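Local coordinates for protein 4-aminobutyrate transaminase (Acinetobacter baumannii, PDB 6WOP) that probably catalyses the pyridoxal 5'-phosphate-dependent transfer of the amino group of 4-aminobutyrate to 2-oxoglutarate, at residues Met356-Leu361 against Gly388-Phe393; Gly245-Gly250 against Tyr395-Pro400; Val205-Gln210 against Val238-Gln243; Pro61-Ala66 against Ala309-Asp314. All coordinates share one frame; numbering follows the deposited sequence.

Contact 1: Met356-Leu361 against Gly388-Phe393; sequences MVAVEL and GNVIRF
Val-359 and Ile-391 form a hydrogen-bonded pair in two antiparallel strands, and their surroundings illustrate how the middle of a ladder can close tightly while a neighbouring position gives little to the partner strand. Val-359 N gives to Ile-391 O, and Ile-391 N gives back to Val-359 O, each over 2.9 Å. The two side chains run alongside one another, Val-359 CG1 lying 3.9 Å from Ile-391 CB. With chi1 at 66°, Val-359 CG1 sits between the backbone N and the carbonyl carbon, placed to meet Phe-393 CE2 at the ring edge as well (4.1 Å). Farther along this face, Leu-361 CD1 reaches Ile-391 CD1 at 3.8 Å.

The end at Asn-389 is gripped by polar atoms. Asn-389 ND2 gives to Leu-361 O (2.9 Å) and to Glu-360 OE1 (3.1 Å), both tilted from the amide plane, which stands 71° to the carboxylate. OE2 of Glu-360 is held by salt bridges to Arg-351 and Lys-177.

On the other face Ala-358 CB touches Val-390 CG1 at 3.6 Å. Arg-392, by contrast, takes little part in the pairing: its chain leads away from strand 356-361 to a salt bridge with Glu-212, and Phe-215 lies against both Ala-358 and Arg-392. Helix 321-342 covers the opposite face, against Val-357 and Phe-393, an arrangement characteristic of a layered alpha/beta fold with a mixed sheet backed by helices.

Contact 2: Gly245-Gly250 against Tyr395-Pro400; sequences GFARTG and YPLTIP
Ala-247 and Arg-248 complete a type I' turn that starts at Gly-245, Leu-397 lies in a type I turn from Pro-396 to Ile-399, and the nearest alpha carbons, Arg-248 CA and Leu-397 CA, are 7.6 Å apart. Side chains have to span the gap, and Arg-248 reaches right across it to a backbone carbonyl. Arg-248 points its guanidinium end-on at Tyr-395 O, giving from NH1 over 2.8 Å and from NH2 over 3.0 Å. The oxygen lies in the guanidinium plane, yet the two donors meet it differently: NH2 comes in the carbonyl plane on a lone pair, whereas NH1 stands 40° above that plane.

The same residue pair adds a cation-pi contact. Tyr-395 has CG between its backbone N and carbonyl carbon (chi1 44°), which folds the ring back to the guanidinium, so that Arg-248 NH2 hovers 3.5 Å above the plane of the Tyr-395 ring, over its centre. Leu-397 CD2 rests on a guanidinium face near the rim, while its CD1 presses on Ala-247 CB at 3.6 Å. Asn-55 OD1 and Ser-355 O accept further bonds from NH1 and NH2, and Ser-355 OG pairs with Tyr-395 OH.

Around this junction, helix 321-342 packs on Tyr-395, Leu-397 and Ala-247, Ile-316 of helix 303-318 touches Ala-247, and Met-356 of strand 356-361 lies against the arginine stem.

Contact 3: Val205-Gln210 against Val238-Gln243; sequences VLEPVQ and VADEVQ
A parallel strand pair of the central sheet, the kind made by a beta-alpha-beta crossover, joins Val-205 and Leu-206 to Val-238 through Asp-240, with helix 220-233 in the connection. Leu-206 carries both hydrogen bonds of the ladder: its N gives to Val-238 O at 3.1 Å, and its O accepts from Asp-240 N at 2.9 Å. Val-205 and Val-238 stand alongside each other on one face, Val-205 CG2 being 3.8 Å from Val-238 CB.

Beyond the ladder, Pro-208 turns its ring onto the second strand, with CD 3.4 Å from Asp-240 O and CG resting against Ala-239 CB and, crossing it nearly at a right angle, the side chain of Glu-241, whose OE1 is hydrogen-bonded to Ser-244 OG.

Glu-207 and Asp-240 run side by side in the same direction, touching through Glu-207 CG and Asp-240 CB (4.1 Å), and each carboxylate is engaged elsewhere. Glu-207 accepts from Phe-139 N and Gly-211 N. Asp-240 OD1 takes Val-242 N at 3.1 Å, an Asx turn, as well as Thr-266 OG1, while OD2 meets His-140 ND1. An aspartate fixed at the end of such a strand is typical of fold type I pyridoxal-phosphate enzymes, where the equivalent residue commonly faces the cofactor's pyridine nitrogen.

Contact 4: Pro61-Ala66 against Ala309-Asp314; sequences PKVIAA and AHAVID
Ala-311 points its CB straight at helix 61-71 and enters a shallow groove there, an example of how a small residue lets two helices approach closely. Ala-311 CB lies 3.6 Å from Lys-62 O and 3.8 Å from Val-63 CA, so it meets backbone as much as side chain, and Ala-66 CB comes towards it from the next turn, 4.1 Å from Ala-311 CB. The segment axes run nearly antiparallel, at 153°, and close to 8.3 Å.

To one side of this methyl stand two valines, Val-63 and Val-312, extended alongside each other in the same direction and meeting through their CG2 methyls at 4.0 Å. In Val-63 that branch lies anti to the carbonyl carbon and beside the backbone N, a setting from which it also reaches Ala-311 CB. The beta carbon of Lys-62 faces the partner helix, but the rest of its chain bends away, and the residue is exposed.

Polar groups nearby are occupied with other elements: Asp-314 OD1 forms a salt bridge with Arg-93, and His-310 NE2 bonds to Ser-86 O, both on helix 85-97. Phe-275 packs on Val-63, and Ile-64 touches Thr-75 of the second subunit.

No hydrogen bond crosses between the two segments, so their cohesion rests on van der Waals contact among methyl groups and backbone, and on the fit of alanine and valine side chains rather than on directional bonds.

In the fold
From the N terminus, contact 4 opens first, at 61-66, and waits until helix 303-318 for its partner. Within that span contact 3 closes a short loop, 205-210 to 238-243, inside the central sheet. Contact 2 opens at 245-250, still before contact 4 has closed, so the two cross; they touch where Phe-246 meets Ile-313. Contact 1 lies wholly within the span of contact 2, joining strands 356-361 and 390-393 just before Tyr-395-Pro-400 completes it. Met-356 touches Val-209, Gln-243 and Arg-248, linking contacts 1, 2 and 3 where strand 356-361 of one mixed sheet meets the chain following strands 201-206 and 236-240 of the other. Contact 4 stands apart from contact 1, nearest atoms about 15 Å away.

Contact 1: Met356-Leu361 against Gly388-Phe393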
loop_
_atom_site.group_PDB
_atom_site.type_symbol
_atom_site.label_atom_id
_atom_site.label_comp_id
_atom_site.label_asym_id
_atom_site.label_seq_id
_atom_site.Cartn_x
_atom_site.Cartn_y
_atom_site.Cartn_z
ATOM N N MET A 356 -17.621 -13.422 -30.445
ATOM C CA MET A 356 -16.482 -12.668 -29.942
ATOM C C MET A 356 -15.334 -12.983 -30.901
ATOM O O MET A 356 -14.593 -13.957 -30.706
ATOM C CB MET A 356 -16.158 -13.044 -28.499
ATOM C CG MET A 356 -15.939 -11.853 -27.648
ATOM S SD MET A 356 -15.836 -12.247 -25.937
ATOM C CE MET A 356 -14.982 -10.782 -25.427
ATOM N N VAL A 357 -15.233 -12.176 -31.978
ATOM C CA VAL A 357 -14.317 -12.396 -33.100
ATOM C C VAL A 357 -13.432 -11.174 -33.283
ATOM O O VAL A 357 -13.910 -10.034 -33.196
ATOM C CB VAL A 357 -15.069 -12.671 -34.434
ATOM C CG1 VAL A 357 -14.047 -12.965 -35.604
ATOM C CG2 VAL A 357 -16.043 -13.793 -34.282
ATOM N N ALA A 358 -12.160 -11.416 -33.617
ATOM C CA ALA A 358 -11.210 -10.341 -33.870
ATOM C C ALA A 358 -10.241 -10.756 -34.963
ATOM O O ALA A 358 -9.916 -11.934 -35.099
ATOM C CB ALA A 358 -10.409 -9.993 -32.615
ATOM N N VAL A 359 -9.704 -9.764 -35.680
ATOM C CA VAL A 359 -8.636 -9.972 -36.655
ATOM C C VAL A 359 -7.431 -9.117 -36.247
ATOM O O VAL A 359 -7.584 -7.940 -35.902
ATOM C CB VAL A 359 -9.083 -9.659 -38.086
ATOM C CG1 VAL A 359 -9.387 -8.174 -38.270
ATOM C CG2 VAL A 359 -8.020 -10.160 -39.081
ATOM N N GLU A 360 -6.253 -9.721 -36.203
ATOM C CA GLU A 360 -5.042 -8.980 -35.847
ATOM C C GLU A 360 -4.252 -8.698 -37.113
ATOM O O GLU A 360 -4.102 -9.575 -37.989
ATOM C CB GLU A 360 -4.141 -9.726 -34.855
ATOM C CG GLU A 360 -2.892 -8.897 -34.454
ATOM C CD GLU A 360 -2.284 -9.401 -33.169
ATOM O OE1 GLU A 360 -1.100 -9.117 -32.863
ATOM O OE2 GLU A 360 -3.005 -10.136 -32.489
ATOM N N LEU A 361 -3.758 -7.478 -37.221
ATOM C CA LEU A 361 -3.015 -7.077 -38.404
ATOM C C LEU A 361 -1.563 -6.862 -38.017
ATOM O O LEU A 361 -1.227 -6.783 -36.835
ATOM C CB LEU A 361 -3.633 -5.815 -39.037
ATOM C CG LEU A 361 -5.078 -5.901 -39.604
ATOM C CD1 LEU A 361 -6.133 -5.782 -38.571
ATOM C CD2 LEU A 361 -5.326 -4.784 -40.578
ATOM N N GLY A 388 -2.766 -1.904 -30.465
ATOM C CA GLY A 388 -3.792 -1.276 -31.279
ATOM C C GLY A 388 -3.869 -1.800 -32.695
ATOM O O GLY A 388 -4.316 -1.067 -33.588
ATOM N N ASN A 389 -3.462 -3.053 -32.928
ATOM C CA ASN A 389 -3.442 -3.628 -34.266
ATOM C C ASN A 389 -4.520 -4.682 -34.439
ATOM O O ASN A 389 -4.481 -5.458 -35.395
ATOM C CB ASN A 389 -2.058 -4.205 -34.571
ATOM C CG ASN A 389 -1.660 -5.282 -33.601
ATOM O OD1 ASN A 389 -2.102 -5.286 -32.450
ATOM N ND2 ASN A 389 -0.855 -6.216 -34.050
ATOM N N VAL A 390 -5.481 -4.747 -33.525
ATOM C CA VAL A 390 -6.539 -5.746 -33.570
ATOM C C VAL A 390 -7.859 -5.048 -33.826
ATOM O O VAL A 390 -8.203 -4.097 -33.122
ATOM C CB VAL A 390 -6.598 -6.540 -32.262
ATOM C CG1 VAL A 390 -7.643 -7.637 -32.445
ATOM C CG2 VAL A 390 -5.131 -7.121 -31.914
ATOM N N ILE A 391 -8.619 -5.520 -34.805
ATOM C CA ILE A 391 -10.004 -5.062 -34.989
ATOM C C ILE A 391 -10.904 -6.096 -34.354
ATOM O O ILE A 391 -10.822 -7.279 -34.696
ATOM C CB ILE A 391 -10.343 -4.900 -36.477
ATOM C CG1 ILE A 391 -9.447 -3.848 -37.117
ATOM C CG2 ILE A 391 -11.883 -4.628 -36.694
ATOM C CD1 ILE A 391 -9.459 -3.936 -38.627
ATOM N N ARG A 392 -11.769 -5.677 -33.438
ATOM C CA ARG A 392 -12.638 -6.624 -32.755
ATOM C C ARG A 392 -14.052 -6.359 -33.212
ATOM O O ARG A 392 -14.382 -5.226 -33.573
ATOM C CB ARG A 392 -12.545 -6.471 -31.224
ATOM C CG ARG A 392 -12.870 -5.032 -30.783
ATOM C CD ARG A 392 -12.890 -4.960 -29.262
ATOM N NE ARG A 392 -12.603 -3.613 -28.769
ATOM C CZ ARG A 392 -12.780 -3.218 -27.515
ATOM N NH1 ARG A 392 -13.281 -4.055 -26.627
ATOM N NH2 ARG A 392 -12.465 -1.979 -27.155
ATOM N N PHE A 393 -14.884 -7.404 -33.253
ATOM C CA PHE A 393 -16.239 -7.286 -33.811
ATOM C C PHE A 393 -17.272 -7.530 -32.725
ATOM O O PHE A 393 -17.307 -8.614 -32.122
ATOM C CB PHE A 393 -16.407 -8.271 -34.973
ATOM C CG PHE A 393 -15.455 -8.005 -36.078
ATOM C CD1 PHE A 393 -15.782 -7.069 -37.060
ATOM C CD2 PHE A 393 -14.205 -8.622 -36.101
ATOM C CE1 PHE A 393 -14.882 -6.745 -38.079
ATOM C CE2 PHE A 393 -13.285 -8.301 -37.104
ATOM C CZ PHE A 393 -13.641 -7.351 -38.097
#

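Contact 2: Gly245-Gly250 against Tyr395-Pro400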
loop_
_atom_site.group_PDB
_atom_site.type_symbol
_atom_site.label_atom_id
_atom_site.label_comp_id
_atom_site.label_asym_id
_atom_site.label_seq_id
_atom_site.Cartn_x
_atom_site.Cartn_y
_atom_site.Cartn_z
ATOM N N GLY A 245 -20.117 -11.981 -21.629
ATOM C CA GLY A 245 -21.377 -12.548 -21.165
ATOM C C GLY A 245 -22.549 -12.233 -22.077
ATOM O O GLY A 245 -22.424 -11.526 -23.084
ATOM N N PHE A 246 -23.699 -12.820 -21.721
ATOM C CA PHE A 246 -24.980 -12.591 -22.407
ATOM C C PHE A 246 -24.879 -12.815 -23.915
ATOM O O PHE A 246 -25.219 -11.948 -24.737
ATOM C CB PHE A 246 -25.513 -11.209 -22.012
ATOM C CG PHE A 246 -25.838 -11.228 -20.601
ATOM C CD1 PHE A 246 -27.017 -11.796 -20.218
ATOM C CD2 PHE A 246 -24.868 -10.959 -19.663
ATOM C CE1 PHE A 246 -27.327 -11.999 -18.915
ATOM C CE2 PHE A 246 -25.140 -11.172 -18.327
ATOM C CZ PHE A 246 -26.395 -11.667 -17.960
ATOM N N ALA A 247 -24.468 -14.053 -24.236
ATOM C CA ALA A 247 -24.617 -14.757 -25.521
ATOM C C ALA A 247 -23.530 -14.391 -26.528
ATOM O O ALA A 247 -23.504 -14.981 -27.625
ATOM C CB ALA A 247 -25.990 -14.526 -26.154
ATOM N N ARG A 248 -22.599 -13.505 -26.186
ATOM C CA ARG A 248 -21.566 -13.084 -27.147
ATOM C C ARG A 248 -20.803 -14.259 -27.748
ATOM O O ARG A 248 -20.484 -14.266 -28.940
ATOM C CB ARG A 248 -20.579 -12.135 -26.456
ATOM C CG ARG A 248 -19.689 -11.338 -27.382
ATOM C CD ARG A 248 -20.504 -10.192 -28.037
ATOM N NE ARG A 248 -20.233 -10.147 -29.448
ATOM C CZ ARG A 248 -20.964 -9.441 -30.298
ATOM N NH1 ARG A 248 -22.016 -8.717 -29.849
ATOM N NH2 ARG A 248 -20.683 -9.495 -31.599
ATOM N N THR A 249 -20.506 -15.272 -26.945
ATOM C CA THR A 249 -19.613 -16.345 -27.377
ATOM C C THR A 249 -20.390 -17.549 -27.850
ATOM O O THR A 249 -19.794 -18.596 -28.083
ATOM C CB THR A 249 -18.676 -16.776 -26.248
ATOM O OG1 THR A 249 -19.450 -17.388 -25.195
ATOM C CG2 THR A 249 -17.896 -15.567 -25.750
ATOM N N GLY A 250 -21.716 -17.448 -27.963
ATOM C CA GLY A 250 -22.464 -18.555 -28.560
ATOM C C GLY A 250 -23.033 -19.492 -27.512
ATOM O O GLY A 250 -23.725 -20.468 -27.861
ATOM N N TYR A 395 -20.821 -6.431 -33.181
ATOM C CA TYR A 395 -22.127 -6.128 -33.758
ATOM C C TYR A 395 -23.222 -6.698 -32.880
ATOM O O TYR A 395 -23.015 -7.761 -32.287
ATOM C CB TYR A 395 -22.213 -6.772 -35.131
ATOM C CG TYR A 395 -21.670 -8.222 -35.127
ATOM C CD1 TYR A 395 -22.483 -9.305 -34.804
ATOM C CD2 TYR A 395 -20.351 -8.486 -35.472
ATOM C CE1 TYR A 395 -21.955 -10.648 -34.813
ATOM C CE2 TYR A 395 -19.826 -9.758 -35.481
ATOM C CZ TYR A 395 -20.627 -10.832 -35.176
ATOM O OH TYR A 395 -20.059 -12.066 -35.208
ATOM N N PRO A 396 -24.409 -6.074 -32.813
ATOM C CA PRO A 396 -25.541 -6.714 -32.136
ATOM C C PRO A 396 -25.806 -8.087 -32.699
ATOM O O PRO A 396 -25.700 -8.284 -33.913
ATOM C CB PRO A 396 -26.723 -5.746 -32.446
ATOM C CG PRO A 396 -26.033 -4.367 -32.423
ATOM C CD PRO A 396 -24.681 -4.665 -33.151
ATOM N N LEU A 397 -26.154 -9.053 -31.811
ATOM C CA LEU A 397 -26.480 -10.413 -32.261
ATOM C C LEU A 397 -27.813 -10.452 -33.014
ATOM O O LEU A 397 -28.120 -11.462 -33.697
ATOM C CB LEU A 397 -26.583 -11.339 -31.067
ATOM C CG LEU A 397 -25.308 -11.427 -30.207
ATOM C CD1 LEU A 397 -25.475 -12.467 -29.058
ATOM C CD2 LEU A 397 -24.123 -11.818 -31.117
ATOM N N THR A 398 -28.551 -9.372 -32.919
ATOM C CA THR A 398 -29.827 -9.175 -33.620
ATOM C C THR A 398 -29.651 -8.518 -35.004
ATOM O O THR A 398 -30.660 -8.204 -35.662
ATOM C CB THR A 398 -30.720 -8.290 -32.743
ATOM O OG1 THR A 398 -30.007 -7.083 -32.408
ATOM C CG2 THR A 398 -31.109 -8.984 -31.418
ATOM N N ILE A 399 -28.420 -8.251 -35.438
ATOM C CA ILE A 399 -28.226 -7.513 -36.709
ATOM C C ILE A 399 -28.899 -8.275 -37.865
ATOM O O ILE A 399 -28.791 -9.508 -37.959
ATOM C CB ILE A 399 -26.706 -7.262 -36.957
ATOM C CG1 ILE A 399 -26.545 -6.409 -38.219
ATOM C CG2 ILE A 399 -25.917 -8.579 -37.131
ATOM C CD1 ILE A 399 -25.115 -5.898 -38.390
ATOM N N PRO A 400 -29.663 -7.625 -38.742
ATOM C CA PRO A 400 -30.250 -8.355 -39.872
ATOM C C PRO A 400 -29.153 -8.961 -40.721
ATOM O O PRO A 400 -28.155 -8.308 -40.979
ATOM C CB PRO A 400 -31.001 -7.268 -40.631
ATOM C CG PRO A 400 -31.357 -6.204 -39.526
ATOM C CD PRO A 400 -30.045 -6.201 -38.728
#

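Contact 3: Val205-Gln210 against Val238-Gln243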
loop_
_atom_site.group_PDB
_atom_site.type_symbol
_atom_site.label_atom_id
_atom_site.label_comp_id
_atom_site.label_asym_id
_atom_site.label_seq_id
_atom_site.Cartn_x
_atom_site.Cartn_y
_atom_site.Cartn_z
ATOM N N VAL A 205 -8.140 -13.796 -10.963
ATOM C CA VAL A 205 -9.230 -13.200 -11.739
ATOM C C VAL A 205 -8.820 -13.135 -13.197
ATOM O O VAL A 205 -7.764 -12.565 -13.520
ATOM C CB VAL A 205 -9.564 -11.786 -11.238
ATOM C CG1 VAL A 205 -10.794 -11.234 -12.090
ATOM C CG2 VAL A 205 -9.805 -11.853 -9.725
ATOM N N LEU A 206 -9.681 -13.648 -14.084
ATOM C CA LEU A 206 -9.338 -13.609 -15.496
ATOM C C LEU A 206 -10.593 -13.527 -16.354
ATOM O O LEU A 206 -11.641 -14.078 -16.010
ATOM C CB LEU A 206 -8.522 -14.821 -15.926
ATOM C CG LEU A 206 -9.310 -16.066 -16.256
ATOM C CD1 LEU A 206 -8.373 -17.039 -16.938
ATOM C CD2 LEU A 206 -9.849 -16.646 -15.013
ATOM N N GLU A 207 -10.431 -12.911 -17.497
ATOM C CA GLU A 207 -11.474 -12.947 -18.528
ATOM C C GLU A 207 -11.362 -14.255 -19.292
ATOM O O GLU A 207 -10.287 -14.533 -19.855
ATOM C CB GLU A 207 -11.269 -11.767 -19.475
ATOM C CG GLU A 207 -11.464 -10.385 -18.842
ATOM C CD GLU A 207 -10.737 -9.325 -19.632
ATOM O OE1 GLU A 207 -9.534 -9.050 -19.295
ATOM O OE2 GLU A 207 -11.372 -8.796 -20.593
ATOM N N PRO A 208 -12.421 -15.090 -19.352
ATOM C CA PRO A 208 -12.357 -16.278 -20.232
ATOM C C PRO A 208 -12.068 -15.907 -21.677
ATOM O O PRO A 208 -11.500 -16.721 -22.407
ATOM C CB PRO A 208 -13.749 -16.931 -20.128
ATOM C CG PRO A 208 -14.476 -16.254 -19.018
ATOM C CD PRO A 208 -13.732 -14.929 -18.672
ATOM N N VAL A 209 -12.438 -14.710 -22.137
ATOM C CA VAL A 209 -11.989 -14.191 -23.429
ATOM C C VAL A 209 -11.511 -12.762 -23.158
ATOM O O VAL A 209 -12.336 -11.878 -22.910
ATOM C CB VAL A 209 -13.112 -14.177 -24.499
ATOM C CG1 VAL A 209 -12.498 -13.782 -25.800
ATOM C CG2 VAL A 209 -13.827 -15.575 -24.669
ATOM N N GLN A 210 -10.201 -12.498 -23.193
ATOM C CA GLN A 210 -9.796 -11.124 -22.849
ATOM C C GLN A 210 -10.392 -10.168 -23.865
ATOM O O GLN A 210 -10.382 -10.453 -25.056
ATOM C CB GLN A 210 -8.282 -10.945 -22.874
ATOM C CG GLN A 210 -7.601 -11.701 -21.794
ATOM C CD GLN A 210 -6.138 -11.312 -21.708
ATOM O OE1 GLN A 210 -5.387 -11.314 -22.750
ATOM N NE2 GLN A 210 -5.695 -11.020 -20.489
ATOM N N VAL A 238 -12.160 -16.347 -10.172
ATOM C CA VAL A 238 -13.186 -15.391 -10.602
ATOM C C VAL A 238 -13.145 -15.273 -12.118
ATOM O O VAL A 238 -12.101 -14.939 -12.678
ATOM C CB VAL A 238 -12.951 -14.016 -9.983
ATOM C CG1 VAL A 238 -14.090 -13.026 -10.428
ATOM C CG2 VAL A 238 -12.907 -14.165 -8.436
ATOM N N ALA A 239 -14.266 -15.496 -12.786
ATOM C CA ALA A 239 -14.379 -15.292 -14.231
ATOM C C ALA A 239 -14.974 -13.921 -14.473
ATOM O O ALA A 239 -16.092 -13.671 -14.045
ATOM C CB ALA A 239 -15.300 -16.354 -14.852
ATOM N N ASP A 240 -14.247 -13.028 -15.141
ATOM C CA ASP A 240 -14.791 -11.692 -15.448
ATOM C C ASP A 240 -15.455 -11.773 -16.820
ATOM O O ASP A 240 -14.782 -11.798 -17.853
ATOM C CB ASP A 240 -13.687 -10.640 -15.415
ATOM C CG ASP A 240 -14.198 -9.223 -15.753
ATOM O OD1 ASP A 240 -15.430 -9.010 -15.935
ATOM O OD2 ASP A 240 -13.366 -8.332 -15.843
ATOM N N GLU A 241 -16.794 -11.851 -16.830
ATOM C CA GLU A 241 -17.582 -11.899 -18.046
ATOM C C GLU A 241 -18.306 -10.584 -18.329
ATOM O O GLU A 241 -19.366 -10.569 -18.969
ATOM C CB GLU A 241 -18.581 -13.042 -17.948
ATOM C CG GLU A 241 -17.876 -14.382 -17.859
ATOM C CD GLU A 241 -18.347 -15.356 -18.864
ATOM O OE1 GLU A 241 -18.724 -14.970 -20.003
ATOM O OE2 GLU A 241 -18.313 -16.566 -18.505
ATOM N N VAL A 242 -17.736 -9.453 -17.883
ATOM C CA VAL A 242 -18.376 -8.172 -18.197
ATOM C C VAL A 242 -18.521 -7.995 -19.706
ATOM O O VAL A 242 -19.593 -7.597 -20.190
ATOM C CB VAL A 242 -17.567 -7.029 -17.562
ATOM C CG1 VAL A 242 -17.970 -5.737 -18.216
ATOM C CG2 VAL A 242 -17.818 -7.023 -16.080
ATOM N N GLN A 243 -17.490 -8.363 -20.486
ATOM C CA GLN A 243 -17.554 -8.253 -21.961
ATOM C C GLN A 243 -17.987 -9.534 -22.674
ATOM O O GLN A 243 -18.659 -9.460 -23.713
ATOM C CB GLN A 243 -16.191 -7.787 -22.515
ATOM C CG GLN A 243 -16.273 -7.255 -23.969
ATOM C CD GLN A 243 -15.155 -6.306 -24.382
ATOM O OE1 GLN A 243 -14.805 -6.254 -25.575
ATOM N NE2 GLN A 243 -14.591 -5.550 -23.420
#

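Contact 4: Pro61-Ala66 against Ala309-Asp314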
loop_
_atom_site.group_PDB
_atom_site.type_symbol
_atom_site.label_atom_id
_atom_site.label_comp_id
_atom_site.label_asym_id
_atom_site.label_seq_id
_atom_site.Cartn_x
_atom_site.Cartn_y
_atom_site.Cartn_z
ATOM N N PRO A 61 -37.010 -3.794 -29.214
ATOM C CA PRO A 61 -38.404 -3.468 -28.868
ATOM C C PRO A 61 -38.866 -4.030 -27.544
ATOM O O PRO A 61 -39.640 -3.364 -26.837
ATOM C CB PRO A 61 -39.201 -4.076 -30.012
ATOM C CG PRO A 61 -38.244 -4.175 -31.158
ATOM C CD PRO A 61 -36.894 -4.408 -30.556
ATOM N N LYS A 62 -38.474 -5.253 -27.198
ATOM C CA LYS A 62 -38.873 -5.845 -25.934
ATOM C C LYS A 62 -38.270 -5.096 -24.745
ATOM O O LYS A 62 -38.901 -4.996 -23.688
ATOM C CB LYS A 62 -38.475 -7.325 -25.888
ATOM C CG LYS A 62 -39.258 -8.117 -26.924
ATOM C CD LYS A 62 -40.456 -8.807 -26.342
ATOM C CE LYS A 62 -41.070 -9.793 -27.295
ATOM N NZ LYS A 62 -42.552 -9.693 -27.284
ATOM N N VAL A 63 -36.976 -4.830 -24.846
ATOM C CA VAL A 63 -36.288 -4.074 -23.814
ATOM C C VAL A 63 -36.976 -2.726 -23.581
ATOM O O VAL A 63 -37.263 -2.326 -22.429
ATOM C CB VAL A 63 -34.808 -3.906 -24.189
ATOM C CG1 VAL A 63 -34.125 -3.074 -23.099
ATOM C CG2 VAL A 63 -34.112 -5.288 -24.335
ATOM N N ILE A 64 -37.214 -1.976 -24.669
ATOM C CA ILE A 64 -37.794 -0.658 -24.523
ATOM C C ILE A 64 -39.201 -0.771 -23.942
ATOM O O ILE A 64 -39.591 0.035 -23.075
ATOM C CB ILE A 64 -37.785 0.091 -25.882
ATOM C CG1 ILE A 64 -36.333 0.418 -26.300
ATOM C CG2 ILE A 64 -38.603 1.388 -25.787
ATOM C CD1 ILE A 64 -35.527 1.118 -25.112
ATOM N N ALA A 65 -39.981 -1.777 -24.398
ATOM C CA ALA A 65 -41.310 -1.977 -23.811
ATOM C C ALA A 65 -41.208 -2.225 -22.301
ATOM O O ALA A 65 -41.982 -1.673 -21.513
ATOM C CB ALA A 65 -42.045 -3.145 -24.473
ATOM N N ALA A 66 -40.239 -3.023 -21.878
ATOM C CA ALA A 66 -40.137 -3.316 -20.439
ATOM C C ALA A 66 -39.780 -2.075 -19.659
ATOM O O ALA A 66 -40.268 -1.888 -18.530
ATOM C CB ALA A 66 -39.090 -4.411 -20.175
ATOM N N ALA A 309 -32.956 -5.868 -18.194
ATOM C CA ALA A 309 -32.184 -7.118 -18.156
ATOM C C ALA A 309 -33.117 -8.319 -18.211
ATOM O O ALA A 309 -32.759 -9.367 -18.766
ATOM C CB ALA A 309 -31.290 -7.152 -16.879
ATOM N N HIS A 310 -34.288 -8.236 -17.574
ATOM C CA HIS A 310 -35.233 -9.347 -17.727
ATOM C C HIS A 310 -35.582 -9.537 -19.198
ATOM O O HIS A 310 -35.777 -10.669 -19.653
ATOM C CB HIS A 310 -36.535 -9.103 -16.937
ATOM C CG HIS A 310 -36.438 -9.468 -15.494
ATOM N ND1 HIS A 310 -36.440 -10.775 -15.047
ATOM C CD2 HIS A 310 -36.350 -8.685 -14.391
ATOM C CE1 HIS A 310 -36.348 -10.787 -13.723
ATOM N NE2 HIS A 310 -36.304 -9.530 -13.300
ATOM N N ALA A 311 -35.743 -8.422 -19.930
ATOM C CA ALA A 311 -36.146 -8.554 -21.319
ATOM C C ALA A 311 -34.966 -8.984 -22.174
ATOM O O ALA A 311 -35.160 -9.637 -23.213
ATOM C CB ALA A 311 -36.741 -7.252 -21.854
ATOM N N VAL A 312 -33.744 -8.654 -21.754
ATOM C CA VAL A 312 -32.567 -9.157 -22.483
ATOM C C VAL A 312 -32.511 -10.686 -22.421
ATOM O O VAL A 312 -32.288 -11.383 -23.429
ATOM C CB VAL A 312 -31.277 -8.554 -21.887
ATOM C CG1 VAL A 312 -30.043 -9.390 -22.360
ATOM C CG2 VAL A 312 -31.140 -7.076 -22.251
ATOM N N ILE A 313 -32.671 -11.241 -21.219
ATOM C CA ILE A 313 -32.664 -12.684 -21.109
ATOM C C ILE A 313 -33.794 -13.270 -21.925
ATOM O O ILE A 313 -33.623 -14.303 -22.589
ATOM C CB ILE A 313 -32.764 -13.088 -19.634
ATOM C CG1 ILE A 313 -31.523 -12.555 -18.911
ATOM C CG2 ILE A 313 -33.017 -14.635 -19.460
ATOM C CD1 ILE A 313 -31.600 -12.782 -17.436
ATOM N N ASP A 314 -34.985 -12.677 -21.827
ATOM C CA ASP A 314 -36.110 -13.159 -22.641
ATOM C C ASP A 314 -35.722 -13.198 -24.105
ATOM O O ASP A 314 -36.009 -14.161 -24.830
ATOM C CB ASP A 314 -37.288 -12.186 -22.485
ATOM C CG ASP A 314 -38.028 -12.341 -21.184
ATOM O OD1 ASP A 314 -37.726 -13.293 -20.449
ATOM O OD2 ASP A 314 -38.964 -11.507 -20.918
#